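Local coordinates for proteasome activator protein PA26 (Trypanosoma brucei, PDB 1YAR) that probably binds the end rings of the 20S proteasome as a heptameric 11S activator and opens its gated entrance without using ATP, at residues I123-L126 with E127-L131; S59-G62 with R63-E67; E108-L111 with G112-V115. One frame throughout, in Å; residues are numbered along the deposited sequence.

Contact 1: residues I123-L126 with E127-L131; sequences IDEL and EIKTL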
loop_
_atom_site.group_PDB
_atom_site.type_symbol
_atom_site.label_atom_id
_atom_site.label_comp_id
_atom_site.label_asym_id
_atom_site.label_seq_id
_atom_site.Cartn_x
_atom_site.Cartn_y
_atom_site.Cartn_z
ATOM N N ILE O 123 -76.475 -48.190 44.084
ATOM C CA ILE O 123 -77.929 -48.263 44.343
ATOM C C ILE O 123 -78.501 -49.584 43.846
ATOM O O ILE O 123 -79.314 -50.205 44.530
ATOM C CB ILE O 123 -78.698 -47.051 43.799
ATOM C CG1 ILE O 123 -78.190 -45.785 44.495
ATOM C CG2 ILE O 123 -80.170 -47.148 44.219
ATOM C CD1 ILE O 123 -78.631 -44.510 43.834
ATOM N N ASP O 124 -78.052 -50.030 42.673
ATOM C CA ASP O 124 -78.369 -51.384 42.198
ATOM C C ASP O 124 -77.985 -52.490 43.190
ATOM O O ASP O 124 -78.775 -53.417 43.431
ATOM C CB ASP O 124 -77.673 -51.660 40.871
ATOM C CG ASP O 124 -78.303 -50.920 39.709
ATOM O OD1 ASP O 124 -79.454 -50.425 39.845
ATOM O OD2 ASP O 124 -77.706 -50.777 38.606
ATOM N N GLU O 125 -76.765 -52.410 43.726
ATOM C CA GLU O 125 -76.303 -53.351 44.753
ATOM C C GLU O 125 -77.215 -53.312 45.979
ATOM O O GLU O 125 -77.574 -54.354 46.524
ATOM C CB GLU O 125 -74.859 -53.051 45.192
ATOM C CG GLU O 125 -74.235 -54.185 46.021
ATOM C CD GLU O 125 -72.875 -53.848 46.629
ATOM O OE1 GLU O 125 -72.259 -52.822 46.238
ATOM O OE2 GLU O 125 -72.424 -54.601 47.525
ATOM N N LEU O 126 -77.576 -52.113 46.415
ATOM C CA LEU O 126 -78.542 -51.977 47.509
ATOM C C LEU O 126 -79.846 -52.716 47.206
ATOM O O LEU O 126 -80.326 -53.493 48.033
ATOM C CB LEU O 126 -78.803 -50.499 47.833
ATOM C CG LEU O 126 -79.996 -50.156 48.736
ATOM C CD1 LEU O 126 -79.763 -50.683 50.139
ATOM C CD2 LEU O 126 -80.205 -48.644 48.774
ATOM N N GLU O 127 -80.413 -52.482 46.025
ATOM C CA GLU O 127 -81.726 -53.043 45.686
ATOM C C GLU O 127 -81.716 -54.530 45.403
ATOM O O GLU O 127 -82.618 -55.256 45.841
ATOM C CB GLU O 127 -82.321 -52.320 44.474
ATOM C CG GLU O 127 -82.636 -50.860 44.711
ATOM C CD GLU O 127 -83.474 -50.294 43.581
ATOM O OE1 GLU O 127 -84.327 -51.032 43.067
ATOM O OE2 GLU O 127 -83.283 -49.133 43.190
ATOM N N ILE O 128 -80.705 -54.980 44.664
ATOM C CA ILE O 128 -80.642 -56.367 44.216
ATOM C C ILE O 128 -79.985 -57.265 45.273
ATOM O O ILE O 128 -80.519 -58.321 45.629
ATOM C CB ILE O 128 -79.883 -56.472 42.862
ATOM C CG1 ILE O 128 -80.523 -55.591 41.770
ATOM C CG2 ILE O 128 -79.739 -57.930 42.419
ATOM C CD1 ILE O 128 -82.024 -55.683 41.642
ATOM N N LYS O 129 -78.832 -56.845 45.773
ATOM C CA LYS O 129 -78.080 -57.683 46.682
ATOM C C LYS O 129 -78.476 -57.481 48.142
ATOM O O LYS O 129 -78.874 -58.439 48.791
ATOM C CB LYS O 129 -76.579 -57.499 46.489
ATOM C CG LYS O 129 -76.094 -57.893 45.107
ATOM C CD LYS O 129 -74.602 -57.629 44.994
ATOM C CE LYS O 129 -74.016 -58.131 43.675
ATOM N NZ LYS O 129 -72.560 -57.729 43.575
ATOM N N THR O 130 -78.369 -56.252 48.653
ATOM C CA THR O 130 -78.614 -55.988 50.079
ATOM C C THR O 130 -80.066 -56.314 50.475
ATOM O O THR O 130 -80.298 -56.923 51.532
ATOM C CB THR O 130 -78.291 -54.523 50.422
ATOM O OG1 THR O 130 -77.036 -54.157 49.839
ATOM C CG2 THR O 130 -78.070 -54.330 51.928
ATOM N N LEU O 131 -81.022 -55.901 49.631
ATOM C CA LEU O 131 -82.447 -56.098 49.917
ATOM C C LEU O 131 -82.962 -57.422 49.382
ATOM O O LEU O 131 -84.082 -57.823 49.710
ATOM C CB LEU O 131 -83.286 -54.941 49.358
ATOM C CG LEU O 131 -83.006 -53.548 49.949
ATOM C CD1 LEU O 131 -83.867 -52.527 49.221
ATOM C CD2 LEU O 131 -83.203 -53.484 51.491
#
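Glu125 O lies between the backbone N-H groups of Lys129 and Thr130, and this doubled acceptor marks the point where helix 111-130 widens from an alpha to a pi-type turn. Upstream the pattern is ordinary: Glu127 N reaches Ile123 O, and Ile128 N reaches Asp124 O at 2.8 Å. At Glu125 the two registers overlap. Lys129 N makes the four-residue bond to Glu125 O, bent to an N-H...O angle of 136°. Thr130 N makes the five-residue bond to the same Glu125 O, much straighter at 166°. Leu131 N continues the wider spacing with 3.0 Å to Leu126 O. Thr130 OG1 adds a weak bond to Glu125 O, its torsion (chi1 -46°) keeping the hydroxyl beside its own backbone N.

Among the side chains, Glu125 CG and Lys129 CD meet through their aliphatic stems at 3.6 Å. Their charged ends stay apart, so no salt bridge forms between them. On the inner flank Leu126 CD1 rests 4.3 Å from Leu131 CG, and both leucines pack on Leu207 of helix 183-226, giving the widened turn an apolar floor within the helical bundle. Glu127 lies against Tyr88, Ala91 and Arg95 of helix 71-99. The same Arg95 forms a salt bridge with Asp124, and Glu127 OE1 lies close to Glu92 OE2, a like-charge pair that may favour a proton on one of the two carboxylates. A second subunit packs His206 against Glu127 and Pro143 against Ile128. Where the Glu127 chain passes the preceding turn, its OE2 stands 3.8 Å from the methyl carbon Ile123 CG2.

Contact 2: residues S59-G62 with R63-E67; sequences STYG and RAQAE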
loop_
_atom_site.group_PDB
_atom_site.type_symbol
_atom_site.label_atom_id
_atom_site.label_comp_id
_atom_site.label_asym_id
_atom_site.label_seq_id
_atom_site.Cartn_x
_atom_site.Cartn_y
_atom_site.Cartn_z
ATOM N N SER O 59 -85.561 -70.642 75.742
ATOM C CA SER O 59 -86.724 -71.520 75.650
ATOM C C SER O 59 -86.336 -72.971 75.420
ATOM O O SER O 59 -85.361 -73.260 74.714
ATOM C CB SER O 59 -87.638 -71.075 74.500
ATOM O OG SER O 59 -88.274 -69.838 74.785
ATOM N N THR O 60 -87.106 -73.880 76.017
ATOM C CA THR O 60 -87.073 -75.299 75.654
ATOM C C THR O 60 -88.324 -75.586 74.825
ATOM O O THR O 60 -89.425 -75.155 75.178
ATOM C CB THR O 60 -87.035 -76.195 76.907
ATOM O OG1 THR O 60 -85.856 -75.902 77.667
ATOM C CG2 THR O 60 -86.833 -77.659 76.522
ATOM N N TYR O 61 -88.147 -76.298 73.716
ATOM C CA TYR O 61 -89.223 -76.508 72.771
ATOM C C TYR O 61 -89.762 -77.929 72.884
ATOM O O TYR O 61 -89.003 -78.859 73.135
ATOM C CB TYR O 61 -88.716 -76.266 71.348
ATOM C CG TYR O 61 -88.828 -74.847 70.834
ATOM C CD1 TYR O 61 -88.406 -73.755 71.591
ATOM C CD2 TYR O 61 -89.312 -74.605 69.550
ATOM C CE1 TYR O 61 -88.504 -72.448 71.094
ATOM C CE2 TYR O 61 -89.410 -73.309 69.045
ATOM C CZ TYR O 61 -89.005 -72.241 69.810
ATOM O OH TYR O 61 -89.111 -70.969 69.289
ATOM N N GLY O 62 -91.072 -78.081 72.692
ATOM C CA GLY O 62 -91.719 -79.396 72.575
ATOM C C GLY O 62 -92.699 -79.362 71.423
ATOM O O GLY O 62 -92.683 -78.410 70.633
ATOM N N ARG O 63 -93.566 -80.377 71.319
ATOM C CA ARG O 63 -94.528 -80.449 70.197
ATOM C C ARG O 63 -95.446 -79.229 70.150
ATOM O O ARG O 63 -95.878 -78.809 69.074
ATOM C CB ARG O 63 -95.374 -81.737 70.232
ATOM C CG ARG O 63 -96.880 -81.505 70.551
ATOM C CD ARG O 63 -97.806 -82.679 70.229
ATOM N NE ARG O 63 -97.746 -83.074 68.821
ATOM C CZ ARG O 63 -98.514 -84.008 68.266
ATOM N NH1 ARG O 63 -99.422 -84.654 69.001
ATOM N NH2 ARG O 63 -98.384 -84.296 66.975
ATOM N N ALA O 64 -95.733 -78.662 71.320
ATOM C CA ALA O 64 -96.607 -77.500 71.425
ATOM C C ALA O 64 -96.137 -76.322 70.557
ATOM O O ALA O 64 -96.954 -75.556 70.035
ATOM C CB ALA O 64 -96.722 -77.071 72.872
ATOM N N GLN O 65 -94.818 -76.179 70.415
ATOM C CA GLN O 65 -94.239 -75.091 69.619
ATOM C C GLN O 65 -94.414 -75.305 68.122
ATOM O O GLN O 65 -94.301 -74.360 67.347
ATOM C CB GLN O 65 -92.762 -74.879 69.963
ATOM C CG GLN O 65 -92.514 -74.099 71.247
ATOM C CD GLN O 65 -93.095 -74.766 72.496
ATOM O OE1 GLN O 65 -92.822 -75.941 72.785
ATOM N NE2 GLN O 65 -93.894 -74.010 73.240
ATOM N N ALA O 66 -94.689 -76.544 67.716
ATOM C CA ALA O 66 -95.021 -76.839 66.326
ATOM C C ALA O 66 -96.476 -76.494 66.017
ATOM O O ALA O 66 -96.846 -76.356 64.856
ATOM C CB ALA O 66 -94.756 -78.296 66.009
ATOM N N GLU O 67 -97.295 -76.374 67.059
ATOM C CA GLU O 67 -98.745 -76.178 66.898
ATOM C C GLU O 67 -99.127 -74.714 66.730
ATOM O O GLU O 67 -100.236 -74.410 66.279
ATOM C CB GLU O 67 -99.508 -76.799 68.077
ATOM C CG GLU O 67 -99.422 -78.318 68.096
ATOM C CD GLU O 67 -100.048 -78.961 69.328
ATOM O OE1 GLU O 67 -100.596 -80.071 69.174
ATOM O OE2 GLU O 67 -99.982 -78.387 70.441
#
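Gly62 and Gln65 bracket a tight turn: Gly62 is extended, while Arg63 and Ala64 between them carry near-helical torsions that bring Gln65 N to 3.1 Å from Gly62 O. Two further bonds of the same three-residue span follow, Ala66 N to Arg63 O and Glu67 N to Ala64 O, together with a weak four-residue one from Glu67 N to Arg63 O, consistent with a short, loosely bonded helical turn at 64-67. The donor Gln65 N stands well above the carbonyl plane of Gly62 rather than on a lone pair.

The side chain of Gln65 turns back over this loop. With its chain folded at the second torsion (chi2 60°), the amide comes round to the N-H of Gly62, and Gln65 OE1 accepts from Gly62 N at 2.8 Å. This bond is nearly straight, and the donor lies in the plane of the Gln65 amide. Gly62 and Gln65 are therefore joined twice, in opposite senses, backbone to backbone and backbone to side chain. The same fold lays the methylene of Gln65 over one face of Tyr61 in a CH-pi contact, CG being 3.8 Å from the centroid of the Tyr61 ring and 15° off its normal. Gln65 CB also reaches the ring at Tyr61 CD2, 3.5 Å away. The amide itself does not stack, its plane standing 60° from that of the ring.

Beyond the turn, Tyr61 OH bonds to Asp193 of helix 183-226, while Gln65 O receives Arg158 of helix 150-166, so the turn is tied to two helices, through Tyr61 from the loop and Gln65 from helix 64-67. The in-plane bond from Gly62 N is consistent with OE1 on that side of the amide, and CG against the ring restrains the chain.

Contact 3: residues E108-L111 with G112-V115; sequences EDNL and GVAV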
loop_
_atom_site.group_PDB
_atom_site.type_symbol
_atom_site.label_atom_id
_atom_site.label_comp_id
_atom_site.label_asym_id
_atom_site.label_seq_id
_atom_site.Cartn_x
_atom_site.Cartn_y
_atom_site.Cartn_z
ATOM N N GLU O 108 -66.279 -39.591 24.602
ATOM C CA GLU O 108 -65.456 -38.567 25.270
ATOM C C GLU O 108 -66.342 -37.776 26.230
ATOM O O GLU O 108 -67.566 -37.912 26.156
ATOM C CB GLU O 108 -64.880 -37.596 24.238
ATOM C CG GLU O 108 -65.929 -36.760 23.531
ATOM C CD GLU O 108 -65.367 -35.986 22.363
ATOM O OE1 GLU O 108 -64.999 -34.809 22.546
ATOM O OE2 GLU O 108 -65.291 -36.566 21.264
ATOM N N ASP O 109 -65.735 -36.963 27.108
ATOM C CA ASP O 109 -66.472 -36.064 28.009
ATOM C C ASP O 109 -67.409 -36.892 28.923
ATOM O O ASP O 109 -68.584 -36.543 29.160
ATOM C CB ASP O 109 -67.247 -35.030 27.177
ATOM C CG ASP O 109 -67.787 -33.869 28.003
ATOM O OD1 ASP O 109 -67.453 -33.734 29.208
ATOM O OD2 ASP O 109 -68.568 -33.030 27.496
ATOM N N ASN O 110 -66.855 -37.996 29.424
ATOM C CA ASN O 110 -67.580 -38.976 30.228
ATOM C C ASN O 110 -67.172 -39.055 31.694
ATOM O O ASN O 110 -67.520 -40.015 32.369
ATOM C CB ASN O 110 -67.411 -40.361 29.607
ATOM C CG ASN O 110 -68.251 -40.536 28.366
ATOM O OD1 ASN O 110 -69.352 -39.982 28.269
ATOM N ND2 ASN O 110 -67.750 -41.319 27.408
ATOM N N LEU O 111 -66.433 -38.070 32.193
ATOM C CA LEU O 111 -66.044 -38.102 33.610
ATOM C C LEU O 111 -67.267 -38.021 34.538
ATOM O O LEU O 111 -67.321 -38.722 35.560
ATOM C CB LEU O 111 -65.076 -36.971 33.943
ATOM C CG LEU O 111 -63.790 -36.892 33.109
ATOM C CD1 LEU O 111 -63.066 -35.597 33.427
ATOM C CD2 LEU O 111 -62.920 -38.111 33.357
ATOM N N GLY O 112 -68.230 -37.166 34.173
ATOM C CA GLY O 112 -69.499 -37.051 34.911
ATOM C C GLY O 112 -70.359 -38.280 34.730
ATOM O O GLY O 112 -70.974 -38.748 35.690
ATOM N N VAL O 113 -70.422 -38.794 33.499
ATOM C CA VAL O 113 -71.164 -40.016 33.177
ATOM C C VAL O 113 -70.664 -41.209 34.022
ATOM O O VAL O 113 -71.459 -42.035 34.509
ATOM C CB VAL O 113 -71.096 -40.337 31.652
ATOM C CG1 VAL O 113 -71.837 -41.610 31.344
ATOM C CG2 VAL O 113 -71.688 -39.170 30.840
ATOM N N ALA O 114 -69.345 -41.283 34.199
ATOM C CA ALA O 114 -68.747 -42.307 35.062
ATOM C C ALA O 114 -69.242 -42.203 36.515
ATOM O O ALA O 114 -69.482 -43.227 37.172
ATOM C CB ALA O 114 -67.216 -42.221 34.994
ATOM N N VAL O 115 -69.415 -40.975 37.012
ATOM C CA VAL O 115 -69.969 -40.744 38.361
ATOM C C VAL O 115 -71.415 -41.263 38.422
ATOM O O VAL O 115 -71.789 -41.963 39.366
ATOM C CB VAL O 115 -69.930 -39.246 38.755
ATOM C CG1 VAL O 115 -70.506 -39.021 40.146
ATOM C CG2 VAL O 115 -68.495 -38.695 38.703
HETATM O O HOH W 1 -69.379 -36.445 31.724
#
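Asp109 O, whose residue precedes the N-cap Asn110, is gripped by two donors: water 1, at 2.7 Å, and the guanidinium NE of Arg229. The water passes the link on, accepting from Val113 N at 3.1 Å, and so bridges the end of the loop to the first turn of helix 111-130. The geometry thus gives one N-H of that turn a solvent-borne partner in place of a cap. Asn110 has its side chain turned elsewhere: ND2 bonds to Lys106 O, and OD1 accepts from Arg229 NH2. Its backbone starts the helical pattern instead, Ala114 N donating to Asn110 O at 2.9 Å with an angle of 156° at the hydrogen. The following bond, Val115 N to Leu111 O, is weak at 3.4 Å.

Asn110 and Val113 run side by side, pointing the same way, with Asn110 OD1 3.6 Å from the methyl Val113 CG2. That methyl is placed beside its own backbone N, facing back toward the loop. Ala114 CB lies 3.4 Å from Asn110 O, ahead of that carbonyl.

Arg229, following helix 183-226, also packs on Val113. Outside the two segments, Asp109 OD2 forms a salt bridge with a basic side chain of another protein, and Glu108 is likewise bonded to that chain, consistent with the activation loop of 11S activators at the proteasome surface. Leu111 and Ala114 pack on Glu107 of a neighbouring subunit, while Val115 packs on Asn221 and Leu225 of helix 183-226 and on His105 of that neighbouring subunit.

Contacts 1 and 3 share helix 111-130, contact 3 at its first turn and contact 1 toward its C-terminal end, with centres about 23 Å apart. Contact 1 lies near the middle of the chain, its centre about 6 Å from that of the subunit, where mostly buried side chains meet two other helices and its edge meets a second subunit. Contacts 2 and 3 sit on opposite sides of the chain's centre, their own centres about 59 Å apart. Contact 2 is a surface turn held by an amide and an aromatic ring, whereas contact 3 is partly buried against other chains and uses a water. Contact 1 instead depends on backbone bonds whose spacing changes within the helix.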